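Local coordinates for endo-1,3-beta-glucanase, family GH16 (Zobellia galactanivorans, PDB 4CRQ), which probably hydrolyses internal beta-1,3-glucosidic bonds of laminarin, this chain being the GH16 catalytic module of a larger modular enzyme, at residues S120-A125 against D207-D212; L126-T131 against V148-P153; A142-D147 against N178-S183; W163-I168 against E191-F196. The protein carries 1 engineered substitution. One frame throughout, in Å; residues are numbered along the deposited sequence. Where two conformers were deposited one is given.

Interaction 1 of 4, residues S120-A125 against D207-D212; sequences SRINNA and DWPGFD. Engineered in segment 120-125: Ser120 (natural residue Glu).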
loop_
_atom_site.group_PDB
_atom_site.type_symbol
_atom_site.label_atom_id
_atom_site.label_comp_id
_atom_site.label_asym_id
_atom_site.label_seq_id
_atom_site.Cartn_x
_atom_site.Cartn_y
_atom_site.Cartn_z
ATOM N N SER A 120 -3.727 4.161 -2.974
ATOM C CA SER A 120 -2.509 4.634 -3.660
ATOM C C SER A 120 -2.823 6.043 -4.188
ATOM O O SER A 120 -3.983 6.399 -4.424
ATOM C CB SER A 120 -2.017 3.678 -4.744
ATOM O OG SER A 120 -2.972 3.561 -5.764
ATOM N N ARG A 121 -1.776 6.853 -4.331
ATOM C CA ARG A 121 -1.920 8.203 -4.864
ATOM C C ARG A 121 -0.676 8.530 -5.657
ATOM O O ARG A 121 0.394 8.022 -5.338
ATOM C CB ARG A 121 -2.103 9.219 -3.718
ATOM C CG ARG A 121 -2.336 10.657 -4.196
ATOM C CD ARG A 121 -2.170 11.621 -3.060
ATOM N NE ARG A 121 -2.411 12.997 -3.485
ATOM C CZ ARG A 121 -1.820 14.060 -2.960
ATOM N NH1 ARG A 121 -0.917 13.919 -1.979
ATOM N NH2 ARG A 121 -2.135 15.269 -3.426
ATOM N N ILE A 122 -0.825 9.372 -6.681
ATOM C CA ILE A 122 0.355 9.868 -7.401
ATOM C C ILE A 122 0.411 11.389 -7.440
ATOM O O ILE A 122 -0.643 12.073 -7.494
ATOM C CB ILE A 122 0.456 9.305 -8.857
ATOM C CG1 ILE A 122 -0.831 9.611 -9.657
ATOM C CG2 ILE A 122 0.806 7.813 -8.829
ATOM C CD1 ILE A 122 -0.678 9.481 -11.158
ATOM N N ASN A 123 1.645 11.894 -7.413
ATOM C CA ASN A 123 1.929 13.313 -7.723
ATOM C C ASN A 123 1.130 14.247 -6.812
ATOM O O ASN A 123 1.172 14.054 -5.606
ATOM C CB ASN A 123 1.713 13.582 -9.235
ATOM C CG ASN A 123 2.538 12.653 -10.110
ATOM O OD1 ASN A 123 3.661 12.287 -9.748
ATOM N ND2 ASN A 123 1.993 12.268 -11.261
ATOM N N ASN A 124 0.425 15.241 -7.359
ATOM C CA ASN A 124 -0.394 16.159 -6.551
ATOM C C ASN A 124 -1.893 15.912 -6.715
ATOM O O ASN A 124 -2.703 16.813 -6.422
ATOM C CB ASN A 124 -0.073 17.629 -6.931
ATOM C CG ASN A 124 1.335 18.045 -6.564
ATOM O OD1 ASN A 124 1.693 18.057 -5.393
ATOM N ND2 ASN A 124 2.141 18.394 -7.566
ATOM N N ALA A 125 -2.266 14.705 -7.173
ATOM C CA ALA A 125 -3.675 14.389 -7.503
ATOM C C ALA A 125 -4.604 14.608 -6.298
ATOM O O ALA A 125 -4.253 14.263 -5.163
ATOM C CB ALA A 125 -3.821 12.963 -8.039
ATOM N N ASP A 207 6.331 4.046 -13.655
ATOM C CA ASP A 207 5.469 4.085 -14.855
ATOM C C ASP A 207 4.221 4.941 -14.667
ATOM O O ASP A 207 3.893 5.765 -15.525
ATOM C CB ASP A 207 5.115 2.662 -15.309
ATOM C CG ASP A 207 6.344 1.852 -15.696
ATOM O OD1 ASP A 207 7.346 2.435 -16.182
ATOM O OD2 ASP A 207 6.307 0.618 -15.518
ATOM N N TRP A 208 3.556 4.741 -13.531
ATOM C CA TRP A 208 2.329 5.450 -13.203
ATOM C C TRP A 208 2.529 6.938 -12.911
ATOM O O TRP A 208 1.972 7.744 -13.665
ATOM C CB TRP A 208 1.565 4.697 -12.101
ATOM C CG TRP A 208 0.189 5.242 -11.792
ATOM C CD1 TRP A 208 -0.631 6.049 -12.599
ATOM C CD2 TRP A 208 -0.593 5.008 -10.580
ATOM N NE1 TRP A 208 -1.823 6.328 -11.974
ATOM C CE2 TRP A 208 -1.872 5.737 -10.761
ATOM C CE3 TRP A 208 -0.382 4.298 -9.401
ATOM C CZ2 TRP A 208 -2.868 5.736 -9.781
ATOM C CZ3 TRP A 208 -1.388 4.304 -8.421
ATOM C CH2 TRP A 208 -2.604 5.005 -8.608
ATOM N N PRO A 209 3.311 7.329 -11.851
ATOM C CA PRO A 209 3.440 8.773 -11.580
ATOM C C PRO A 209 4.272 9.509 -12.655
ATOM O O PRO A 209 4.122 10.721 -12.805
ATOM C CB PRO A 209 4.149 8.828 -10.228
ATOM C CG PRO A 209 4.969 7.556 -10.191
ATOM C CD PRO A 209 4.102 6.531 -10.892
ATOM N N GLY A 210 5.115 8.783 -13.393
ATOM C CA GLY A 210 5.982 9.400 -14.396
ATOM C C GLY A 210 7.368 9.573 -13.807
ATOM O O GLY A 210 7.584 9.271 -12.625
ATOM N N PHE A 211 8.284 10.085 -14.621
ATOM C CA PHE A 211 9.719 10.177 -14.257
ATOM C C PHE A 211 10.254 11.569 -13.918
ATOM O O PHE A 211 11.459 11.749 -13.712
ATOM C CB PHE A 211 10.543 9.437 -15.351
ATOM C CG PHE A 211 10.075 8.027 -15.531
ATOM C CD1 PHE A 211 10.436 7.041 -14.581
ATOM C CD2 PHE A 211 9.247 7.662 -16.620
ATOM C CE1 PHE A 211 9.992 5.732 -14.720
ATOM C CE2 PHE A 211 8.802 6.334 -16.755
ATOM C CZ PHE A 211 9.175 5.379 -15.797
ATOM N N ASP A 212 9.338 12.532 -13.843
ATOM C CA ASP A 212 9.671 13.886 -13.414
ATOM C C ASP A 212 9.366 13.968 -11.933
ATOM O O ASP A 212 8.280 13.557 -11.476
ATOM C CB ASP A 212 8.890 14.908 -14.218
ATOM C CG ASP A 212 9.169 14.789 -15.713
ATOM O OD1 ASP A 212 10.246 14.278 -16.093
ATOM O OD2 ASP A 212 8.336 15.209 -16.536
#

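Interaction 2 of 4, residues L126-T131 against V148-P153; sequences LQTHGT and VGVSDP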
loop_
_atom_site.group_PDB
_atom_site.type_symbol
_atom_site.label_atom_id
_atom_site.label_comp_id
_atom_site.label_asym_id
_atom_site.label_seq_id
_atom_site.Cartn_x
_atom_site.Cartn_y
_atom_site.Cartn_z
ATOM N N LEU A 126 -5.774 15.193 -6.529
ATOM C CA LEU A 126 -6.703 15.391 -5.400
ATOM C C LEU A 126 -7.713 14.226 -5.327
ATOM O O LEU A 126 -8.916 14.394 -5.156
ATOM C CB LEU A 126 -7.323 16.810 -5.401
ATOM C CG LEU A 126 -6.349 17.994 -5.159
ATOM C CD1 LEU A 126 -7.133 19.291 -5.182
ATOM C CD2 LEU A 126 -5.521 17.877 -3.861
ATOM N N GLN A 127 -7.163 13.033 -5.453
ATOM C CA GLN A 127 -7.906 11.793 -5.406
ATOM C C GLN A 127 -6.974 10.659 -5.056
ATOM O O GLN A 127 -5.747 10.749 -5.243
ATOM C CB GLN A 127 -8.556 11.502 -6.749
ATOM C CG GLN A 127 -7.580 11.518 -7.906
ATOM C CD GLN A 127 -8.247 11.502 -9.249
ATOM O OE1 GLN A 127 -9.469 11.640 -9.380
ATOM N NE2 GLN A 127 -7.437 11.333 -10.277
ATOM N N THR A 128 -7.562 9.587 -4.551
ATOM C CA THR A 128 -6.791 8.396 -4.215
ATOM C C THR A 128 -7.485 7.222 -4.887
ATOM O O THR A 128 -8.658 7.335 -5.280
ATOM C CB THR A 128 -6.678 8.165 -2.694
ATOM O OG1 THR A 128 -7.994 8.010 -2.128
ATOM C CG2 THR A 128 -5.917 9.333 -1.983
ATOM N N HIS A 129 -6.764 6.109 -5.005
ATOM C CA HIS A 129 -7.251 4.919 -5.701
ATOM C C HIS A 129 -7.327 3.688 -4.845
ATOM O O HIS A 129 -6.658 3.604 -3.821
ATOM C CB HIS A 129 -6.353 4.648 -6.886
ATOM C CG HIS A 129 -6.331 5.764 -7.921
ATOM N ND1 HIS A 129 -6.916 5.643 -9.116
ATOM C CD2 HIS A 129 -5.764 7.048 -7.885
ATOM C CE1 HIS A 129 -6.732 6.788 -9.833
ATOM N NE2 HIS A 129 -6.032 7.644 -9.072
ATOM N N GLY A 130 -8.154 2.740 -5.300
ATOM C CA GLY A 130 -8.376 1.429 -4.697
ATOM C C GLY A 130 -8.466 0.461 -5.850
ATOM O O GLY A 130 -9.293 0.650 -6.748
ATOM N N THR A 131 -7.627 -0.579 -5.830
ATOM C CA THR A 131 -7.488 -1.476 -6.973
ATOM C C THR A 131 -7.184 -2.907 -6.532
ATOM O O THR A 131 -6.631 -3.118 -5.439
ATOM C CB THR A 131 -6.300 -0.964 -7.878
ATOM O OG1 THR A 131 -6.270 0.480 -7.913
ATOM C CG2 THR A 131 -6.330 -1.507 -9.343
ATOM N N VAL A 148 -11.470 8.167 -5.863
ATOM C CA VAL A 148 -12.393 9.041 -5.158
ATOM C C VAL A 148 -11.678 10.360 -4.899
ATOM O O VAL A 148 -10.466 10.373 -4.610
ATOM C CB VAL A 148 -12.923 8.399 -3.828
ATOM C CG1 VAL A 148 -11.809 8.081 -2.805
ATOM C CG2 VAL A 148 -14.030 9.255 -3.200
ATOM N N GLY A 149 -12.413 11.464 -4.987
ATOM C CA GLY A 149 -11.849 12.779 -4.689
ATOM C C GLY A 149 -11.524 12.890 -3.200
ATOM O O GLY A 149 -12.322 12.474 -2.359
ATOM N N VAL A 150 -10.350 13.431 -2.885
ATOM C CA VAL A 150 -9.925 13.689 -1.503
ATOM C C VAL A 150 -9.437 15.146 -1.547
ATOM O O VAL A 150 -8.367 15.394 -2.139
ATOM C CB VAL A 150 -8.841 12.685 -1.015
ATOM C CG1 VAL A 150 -8.353 13.034 0.396
ATOM C CG2 VAL A 150 -9.342 11.240 -1.070
ATOM N N SER A 151 -10.183 16.089 -0.932
ATOM C CA SER A 151 -9.889 17.547 -0.986
ATOM C C SER A 151 -8.476 17.957 -0.531
ATOM O O SER A 151 -7.778 18.747 -1.210
ATOM C CB SER A 151 -10.929 18.356 -0.176
ATOM O OG SER A 151 -12.272 18.018 -0.494
ATOM N N ASP A 152 -8.072 17.447 0.633
ATOM C CA ASP A 152 -6.763 17.740 1.178
ATOM C C ASP A 152 -6.121 16.446 1.676
ATOM O O ASP A 152 -6.276 16.079 2.874
ATOM C CB ASP A 152 -6.803 18.762 2.318
ATOM C CG ASP A 152 -5.388 19.271 2.701
ATOM O OD1 ASP A 152 -4.340 18.691 2.271
ATOM O OD2 ASP A 152 -5.321 20.267 3.450
ATOM N N PRO A 153 -5.372 15.747 0.796
ATOM C CA PRO A 153 -4.758 14.476 1.223
ATOM C C PRO A 153 -3.649 14.681 2.242
ATOM O O PRO A 153 -3.191 13.710 2.858
ATOM C CB PRO A 153 -4.182 13.918 -0.073
ATOM C CG PRO A 153 -5.013 14.508 -1.119
ATOM C CD PRO A 153 -5.214 15.942 -0.659
#

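Interaction 3 of 4, residues A142-D147 against N178-S183; sequences ASYGDD and NEVDIS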
loop_
_atom_site.group_PDB
_atom_site.type_symbol
_atom_site.label_atom_id
_atom_site.label_comp_id
_atom_site.label_asym_id
_atom_site.label_seq_id
_atom_site.Cartn_x
_atom_site.Cartn_y
_atom_site.Cartn_z
ATOM N N ALA A 142 -4.770 -9.200 -14.833
ATOM C CA ALA A 142 -6.037 -8.503 -14.713
ATOM C C ALA A 142 -5.946 -7.454 -13.616
ATOM O O ALA A 142 -5.238 -7.633 -12.612
ATOM C CB ALA A 142 -7.152 -9.491 -14.419
ATOM N N SER A 143 -6.658 -6.353 -13.816
ATOM C CA SER A 143 -6.758 -5.304 -12.795
ATOM C C SER A 143 -8.149 -4.673 -12.840
ATOM O O SER A 143 -8.794 -4.676 -13.866
ATOM C CB SER A 143 -5.637 -4.264 -12.915
ATOM O OG SER A 143 -5.846 -3.354 -13.968
ATOM N N TYR A 144 -8.580 -4.149 -11.690
ATOM C CA TYR A 144 -9.881 -3.516 -11.517
ATOM C C TYR A 144 -9.734 -2.464 -10.436
ATOM O O TYR A 144 -9.380 -2.789 -9.302
ATOM C CB TYR A 144 -10.964 -4.530 -11.124
ATOM C CG TYR A 144 -12.343 -3.942 -11.237
ATOM C CD1 TYR A 144 -12.877 -3.121 -10.218
ATOM C CD2 TYR A 144 -13.132 -4.186 -12.379
ATOM C CE1 TYR A 144 -14.153 -2.571 -10.334
ATOM C CE2 TYR A 144 -14.409 -3.632 -12.489
ATOM C CZ TYR A 144 -14.888 -2.826 -11.439
ATOM O OH TYR A 144 -16.146 -2.284 -11.544
ATOM N N GLY A 145 -10.004 -1.213 -10.780
ATOM C CA GLY A 145 -9.847 -0.137 -9.809
ATOM C C GLY A 145 -10.781 1.026 -10.025
ATOM O O GLY A 145 -11.467 1.119 -11.067
ATOM N N ASP A 146 -10.805 1.917 -9.038
ATOM C CA ASP A 146 -11.562 3.165 -9.135
ATOM C C ASP A 146 -10.875 4.207 -8.227
ATOM O O ASP A 146 -9.912 3.889 -7.482
ATOM C CB ASP A 146 -13.061 2.927 -8.795
ATOM C CG ASP A 146 -13.999 3.845 -9.545
ATOM O OD1 ASP A 146 -13.594 4.966 -9.903
ATOM O OD2 ASP A 146 -15.164 3.446 -9.788
ATOM N N ASP A 147 -11.357 5.439 -8.276
ATOM C CA ASP A 147 -10.779 6.499 -7.450
ATOM C C ASP A 147 -11.865 7.323 -6.807
ATOM O O ASP A 147 -13.039 7.188 -7.151
ATOM C CB ASP A 147 -9.756 7.367 -8.239
ATOM C CG ASP A 147 -10.299 7.957 -9.553
ATOM O OD1 ASP A 147 -11.520 8.016 -9.781
ATOM O OD2 ASP A 147 -9.464 8.384 -10.379
ATOM N N ASN A 178 -15.525 1.920 -4.353
ATOM C CA ASN A 178 -15.239 0.788 -5.215
ATOM C C ASN A 178 -15.692 -0.499 -4.565
ATOM O O ASN A 178 -15.658 -0.615 -3.331
ATOM C CB ASN A 178 -13.734 0.741 -5.568
ATOM C CG ASN A 178 -13.431 -0.034 -6.843
ATOM O OD1 ASN A 178 -14.295 -0.231 -7.711
ATOM N ND2 ASN A 178 -12.176 -0.470 -6.972
ATOM N N GLU A 179 -16.128 -1.436 -5.411
ATOM C CA GLU A 179 -16.541 -2.762 -4.990
ATOM C C GLU A 179 -16.211 -3.723 -6.125
ATOM O O GLU A 179 -16.386 -3.373 -7.309
ATOM C CB GLU A 179 -18.043 -2.805 -4.631
ATOM C CG GLU A 179 -18.505 -4.103 -3.964
ATOM C CD GLU A 179 -19.961 -4.097 -3.509
ATOM O OE1 GLU A 179 -20.572 -3.012 -3.399
ATOM O OE2 GLU A 179 -20.497 -5.199 -3.258
ATOM N N VAL A 180 -15.738 -4.904 -5.750
ATOM C CA VAL A 180 -15.485 -6.007 -6.676
ATOM C C VAL A 180 -16.157 -7.248 -6.094
ATOM O O VAL A 180 -16.111 -7.497 -4.882
ATOM C CB VAL A 180 -13.986 -6.305 -7.003
ATOM C CG1 VAL A 180 -13.388 -5.198 -7.824
ATOM C CG2 VAL A 180 -13.133 -6.570 -5.763
ATOM N N ASP A 181 -16.786 -8.002 -6.984
ATOM C CA ASP A 181 -17.392 -9.262 -6.661
ATOM C C ASP A 181 -16.276 -10.318 -6.774
ATOM O O ASP A 181 -15.567 -10.401 -7.790
ATOM C CB ASP A 181 -18.588 -9.478 -7.605
ATOM C CG ASP A 181 -19.213 -10.873 -7.519
ATOM O OD1 ASP A 181 -19.008 -11.618 -6.532
ATOM O OD2 ASP A 181 -19.946 -11.223 -8.477
ATOM N N ILE A 182 -16.110 -11.100 -5.712
ATOM C CA ILE A 182 -15.146 -12.219 -5.710
ATOM C C ILE A 182 -15.846 -13.563 -5.394
ATOM O O ILE A 182 -15.171 -14.589 -5.307
ATOM C CB ILE A 182 -13.884 -11.976 -4.793
ATOM C CG1 ILE A 182 -14.258 -11.813 -3.302
ATOM C CG2 ILE A 182 -13.030 -10.807 -5.311
ATOM C CD1 ILE A 182 -13.110 -12.027 -2.321
ATOM N N SER A 183 -17.179 -13.559 -5.228
ATOM C CA SER A 183 -17.932 -14.779 -4.842
ATOM C C SER A 183 -17.652 -15.952 -5.793
ATOM O O SER A 183 -17.684 -15.799 -7.030
ATOM C CB SER A 183 -19.437 -14.525 -4.700
ATOM O OG SER A 183 -19.987 -14.033 -5.900
#

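Interaction 4 of 4, residues W163-I168 against E191-F196; sequences WDANSI and EFQNEF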
loop_
_atom_site.group_PDB
_atom_site.type_symbol
_atom_site.label_atom_id
_atom_site.label_comp_id
_atom_site.label_asym_id
_atom_site.label_seq_id
_atom_site.Cartn_x
_atom_site.Cartn_y
_atom_site.Cartn_z
ATOM N N TRP A 163 -13.243 -6.738 3.319
ATOM C CA TRP A 163 -13.023 -7.911 2.502
ATOM C C TRP A 163 -13.669 -9.114 3.121
ATOM O O TRP A 163 -13.324 -9.449 4.231
ATOM C CB TRP A 163 -11.509 -8.049 2.373
ATOM C CG TRP A 163 -10.927 -9.325 1.821
ATOM C CD1 TRP A 163 -11.458 -10.181 0.842
ATOM C CD2 TRP A 163 -9.650 -9.905 2.190
ATOM N NE1 TRP A 163 -10.611 -11.235 0.601
ATOM C CE2 TRP A 163 -9.498 -11.131 1.384
ATOM C CE3 TRP A 163 -8.635 -9.549 3.091
ATOM C CZ2 TRP A 163 -8.375 -11.949 1.492
ATOM C CZ3 TRP A 163 -7.508 -10.386 3.192
ATOM C CH2 TRP A 163 -7.385 -11.563 2.406
ATOM N N ASP A 164 -14.614 -9.747 2.426
ATOM C CA ASP A 164 -15.224 -10.999 2.906
ATOM C C ASP A 164 -15.116 -12.051 1.789
ATOM O O ASP A 164 -14.479 -11.806 0.745
ATOM C CB ASP A 164 -16.668 -10.772 3.383
ATOM C CG ASP A 164 -17.594 -10.277 2.297
ATOM O OD1 ASP A 164 -17.411 -10.524 1.088
ATOM O OD2 ASP A 164 -18.538 -9.607 2.728
ATOM N N ALA A 165 -15.740 -13.209 1.990
ATOM C CA ALA A 165 -15.702 -14.276 0.986
ATOM C C ALA A 165 -16.326 -13.874 -0.373
ATOM O O ALA A 165 -15.990 -14.451 -1.408
ATOM C CB ALA A 165 -16.371 -15.527 1.538
ATOM N N ASN A 166 -17.215 -12.882 -0.363
ATOM C CA ASN A 166 -17.982 -12.488 -1.566
ATOM C C ASN A 166 -17.593 -11.189 -2.258
ATOM O O ASN A 166 -17.896 -11.014 -3.448
ATOM C CB ASN A 166 -19.475 -12.414 -1.212
ATOM C CG ASN A 166 -20.046 -13.761 -0.841
ATOM O OD1 ASN A 166 -19.753 -14.772 -1.482
ATOM N ND2 ASN A 166 -20.864 -13.787 0.200
ATOM N N SER A 167 -16.935 -10.277 -1.545
ATOM C CA SER A 167 -16.617 -8.976 -2.130
ATOM C C SER A 167 -15.462 -8.283 -1.449
ATOM O O SER A 167 -15.083 -8.662 -0.342
ATOM C CB SER A 167 -17.848 -8.047 -2.024
ATOM O OG SER A 167 -18.171 -7.798 -0.661
ATOM N N ILE A 168 -14.903 -7.275 -2.118
ATOM C CA ILE A 168 -13.965 -6.331 -1.470
ATOM C C ILE A 168 -14.619 -4.982 -1.727
ATOM O O ILE A 168 -15.019 -4.686 -2.870
ATOM C CB ILE A 168 -12.527 -6.391 -2.014
ATOM C CG1 ILE A 168 -11.944 -7.792 -1.787
ATOM C CG2 ILE A 168 -11.631 -5.307 -1.381
ATOM C CD1 ILE A 168 -10.706 -8.125 -2.605
ATOM N N GLU A 191 -8.019 -16.491 -5.863
ATOM C CA GLU A 191 -6.837 -16.102 -5.078
ATOM C C GLU A 191 -7.158 -15.166 -3.905
ATOM O O GLU A 191 -6.386 -15.089 -2.943
ATOM C CB GLU A 191 -5.750 -15.512 -5.991
ATOM C CG GLU A 191 -5.265 -16.533 -7.022
ATOM C CD GLU A 191 -4.463 -17.690 -6.438
ATOM O OE1 GLU A 191 -3.734 -17.508 -5.423
ATOM O OE2 GLU A 191 -4.553 -18.800 -7.003
ATOM N N PHE A 192 -8.299 -14.469 -3.969
ATOM C CA PHE A 192 -8.707 -13.587 -2.846
ATOM C C PHE A 192 -9.390 -14.330 -1.681
ATOM O O PHE A 192 -9.908 -13.697 -0.759
ATOM C CB PHE A 192 -9.508 -12.378 -3.378
ATOM C CG PHE A 192 -8.698 -11.525 -4.308
ATOM C CD1 PHE A 192 -7.776 -10.582 -3.799
ATOM C CD2 PHE A 192 -8.834 -11.669 -5.705
ATOM C CE1 PHE A 192 -7.011 -9.797 -4.673
ATOM C CE2 PHE A 192 -8.077 -10.887 -6.585
ATOM C CZ PHE A 192 -7.163 -9.946 -6.064
ATOM N N GLN A 193 -9.365 -15.665 -1.727
ATOM C CA GLN A 193 -9.856 -16.507 -0.640
ATOM C C GLN A 193 -8.710 -17.065 0.213
ATOM O O GLN A 193 -8.875 -18.048 0.925
ATOM C CB GLN A 193 -10.700 -17.670 -1.184
ATOM C CG GLN A 193 -11.817 -17.254 -2.103
ATOM C CD GLN A 193 -12.937 -16.548 -1.391
ATOM O OE1 GLN A 193 -13.191 -16.785 -0.219
ATOM N NE2 GLN A 193 -13.624 -15.684 -2.103
ATOM N N ASN A 194 -7.554 -16.429 0.143
ATOM C CA ASN A 194 -6.351 -16.858 0.853
ATOM C C ASN A 194 -5.860 -15.773 1.817
ATOM O O ASN A 194 -6.430 -14.665 1.847
ATOM C CB ASN A 194 -5.262 -17.222 -0.167
ATOM C CG ASN A 194 -5.629 -18.411 -1.070
ATOM O OD1 ASN A 194 -5.318 -18.414 -2.274
ATOM N ND2 ASN A 194 -6.269 -19.428 -0.498
ATOM N N GLU A 195 -4.814 -16.078 2.596
ATOM C CA GLU A 195 -4.235 -15.101 3.524
ATOM C C GLU A 195 -3.332 -14.112 2.784
ATOM O O GLU A 195 -2.579 -14.493 1.881
ATOM C CB GLU A 195 -3.448 -15.757 4.664
ATOM C CG GLU A 195 -4.336 -16.532 5.612
ATOM C CD GLU A 195 -3.716 -16.801 6.965
ATOM O OE1 GLU A 195 -2.696 -16.201 7.336
ATOM O OE2 GLU A 195 -4.268 -17.629 7.694
ATOM N N PHE A 196 -3.421 -12.846 3.185
ATOM C CA PHE A 196 -2.632 -11.748 2.611
ATOM C C PHE A 196 -1.870 -11.008 3.709
ATOM O O PHE A 196 -2.391 -10.866 4.819
ATOM C CB PHE A 196 -3.539 -10.707 1.888
ATOM C CG PHE A 196 -4.046 -11.114 0.500
ATOM C CD1 PHE A 196 -4.746 -12.314 0.265
ATOM C CD2 PHE A 196 -3.845 -10.239 -0.579
ATOM C CE1 PHE A 196 -5.187 -12.627 -1.023
ATOM C CE2 PHE A 196 -4.286 -10.540 -1.859
ATOM C CZ PHE A 196 -4.962 -11.739 -2.090
#

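Interaction 1 of 4, residues S120-A125 against D207-D212
Ser120 ends strand 119-120 of the GH16 jelly-roll sandwich and meets Trp208 of another loop. Ser120 is an engineered residue standing where the natural sequence has glutamate. That position fits the last glutamate of the family's ExDxxE signature, which in GH16 enzymes probably acts as acid/base. The serine hydroxyl lies at the edge of the indole, near its plane, with OG 3.2 Å from Trp208 CZ3. Arg121 turns the other way, its NH1 bonding to Ser90 OG. Ile122 carries the apolar part of the contact. Its CG2 sits over the six-membered ring of Trp208, 3.8 Å from the centroid and 19° off the normal, a CH-pi arrangement, and it also rests on Pro209. Because CG1 is tucked between the backbone N and the carbonyl carbon (chi1 56°), the branch ending in CD1 spreads over the same face toward the pyrrole, 3.5 Å from Trp208 NE1. Elsewhere the indole meets the rings of Trp95 and, edge-to-face, His129. Asn123 adds the polar link: ND2 donates to Pro209 O at 3.1 Å, in both the amide and the carbonyl plane and on a lone pair, while OD1 accepts from Gly93 N. With both ends engaged, the amide is fixed in rotation. Asn123 is also the second residue of a type II' turn from Ile122 to Ala125, closed by Ala125 N bonding to Ile122 O. The carbonyl ending that turn is gripped side-on by the Arg121 guanidinium, Ala125 O lying 2.8 Å from Arg121 NE and 2.9 Å from Arg121 NH2.

Interaction 2 of 4, residues L126-T131 against V148-P153
The open end of the antiparallel hairpin formed by strands 127-135 and 141-149 is held by Thr128 and Val148, a hydrogen-bonded pair that exchanges two backbone bonds. Thr128 N donates to Val148 O, and Val148 N to Thr128 O, each at 3.0 Å. One step outward, Gln127 and Gly149 form a non-hydrogen-bonded pair whose CA atoms approach to 4.1 Å; here Gln127 CA also makes a CA-H...O contact with Val148 O. Beyond the paired residues the ladder gains a further rung, Val150 N to Leu126 O at 2.9 Å. Its donor stands well above the carbonyl plane, 48° out of it, a sign that the regular strand geometry is giving way to loop. The side chains of Thr128 and Val148 lie side by side, pointing the same way. With OG1 set between the backbone N and carbonyl carbon (chi1 60°), the Thr128 hydroxyl is flanked by the methyls Val150 CG2, 3.7 Å away, and Val148 CG1. At the outer end Leu126 reaches across with CD2, which meets Pro153 CD at 3.8 Å, the side chains crossing at about a right angle, and passes Ser151 O. Thr128, Val148 and Val150 all pack on Val172 of strand 167-172, and Thr128 and Val150 also touch Tyr159 of strand 156-163, which places this face of the hairpin against the facing layer of the sandwich. Gln127 and His129 lie on the other face, beside Asp147.

Interaction 3 of 4, residues A142-D147 against N178-S183
Tyr144 and Asn178 set ring and amide almost coplanar, 8° apart, across two strands that run antiparallel without a single hydrogen bond between them. The amide oxygen comes to the edge of the phenol ring, near its plane, with Asn178 OD1 3.5 Å from Tyr144 CE1. Val180 approaches the ring obliquely: its CG1 lies 3.2 Å from Tyr144 CD1, a tight fit for two carbons, as the side chains slide past each other in opposite directions. Tyr144 reaches this place because CG stands opposite the backbone N (chi1 -168°), carrying the ring across toward the other strand. The axes of strands 142-147 and 178-181 stay 7.2 Å apart at their closest, at 158°, too far for backbone pairing. They belong to different layers of the jelly-roll sandwich: strand 141-149 pairs with 127-135, whereas strand 175-181 pairs with 167-172, and the side chains bridge from one to the other. Asn178 is central to this bridge. Its ND2 faces Asp146 N at 3.4 Å, two donors that cannot bond each other but share an acceptor, Gly130 O, which the amide reaches by a weak hydrogen bond. Over the same face of the amide lies Asp146 CB, 3.6 Å from Asn178 OD1. The Asp146 carboxylate stays with its own strand, OD1 accepting from the following Asp147 N at 2.8 Å.

Interaction 4 of 4, residues W163-I168 against E191-F196
The Trp163 indole meets carbonyl oxygens at its edge: Phe192 O and Asn194 O both lie near the ring plane. Phe196 approaches it obliquely, the ring planes at 73° and CD1 3.5 Å from Trp163 CH2, while outside the two segments Tyr79 adds an edge-to-face partner. Trp163 NE1 donates to Phe192 O at 2.9 Å, with the acceptor exactly in the indole plane but the bond noticeably bent, 140° at the hydrogen. Farther round the same rim, Asn194 O comes within 3.3 Å of Trp163 CH2; this carbonyl is buried and has no hydrogen-bonding partner in the model. The residues after Trp163 make the turn between antiparallel strands 156-163 and 167-172 of the sandwich. Asp164 OD1 accepts there from Asn166 N, an Asx turn, and from Ser167 N, which completes an Asx motif. That turn presents Ala165 O to Gln193, whose side chain is folded at chi2 (-71°) to bring NE2 within 2.8 Å of it. The other end of the amide is held by Tyr79 OH, which fixes the flip of the group. Ile168 CD1 also touches Phe192 CD1 at 4.0 Å, and both side chains rest on Ile116 and Ile132.

Overall arrangement
The four contacts sample different levels of one beta sandwich. Interactions 2 and 3 share strand 141-149, and they meet at Gly130 O, which accepts from Asp146 N. Interaction 2 is backbone pairing within a hairpin, whereas interaction 3 crosses between layers by side chains alone. Interactions 3 and 4 touch through the paired strands 167-172 and 175-181. Interaction 4 is the more enclosed, with aromatic and aliphatic groups plus hydrogen bonds to carbonyls; interaction 3 lies largely at the surface. Interactions 1 and 2 are partly buried, each mixing buried and exposed residues. Interaction 1, about 28 Å from interaction 4 between centres, joins loops and reaches interaction 2 through Trp208 against His129.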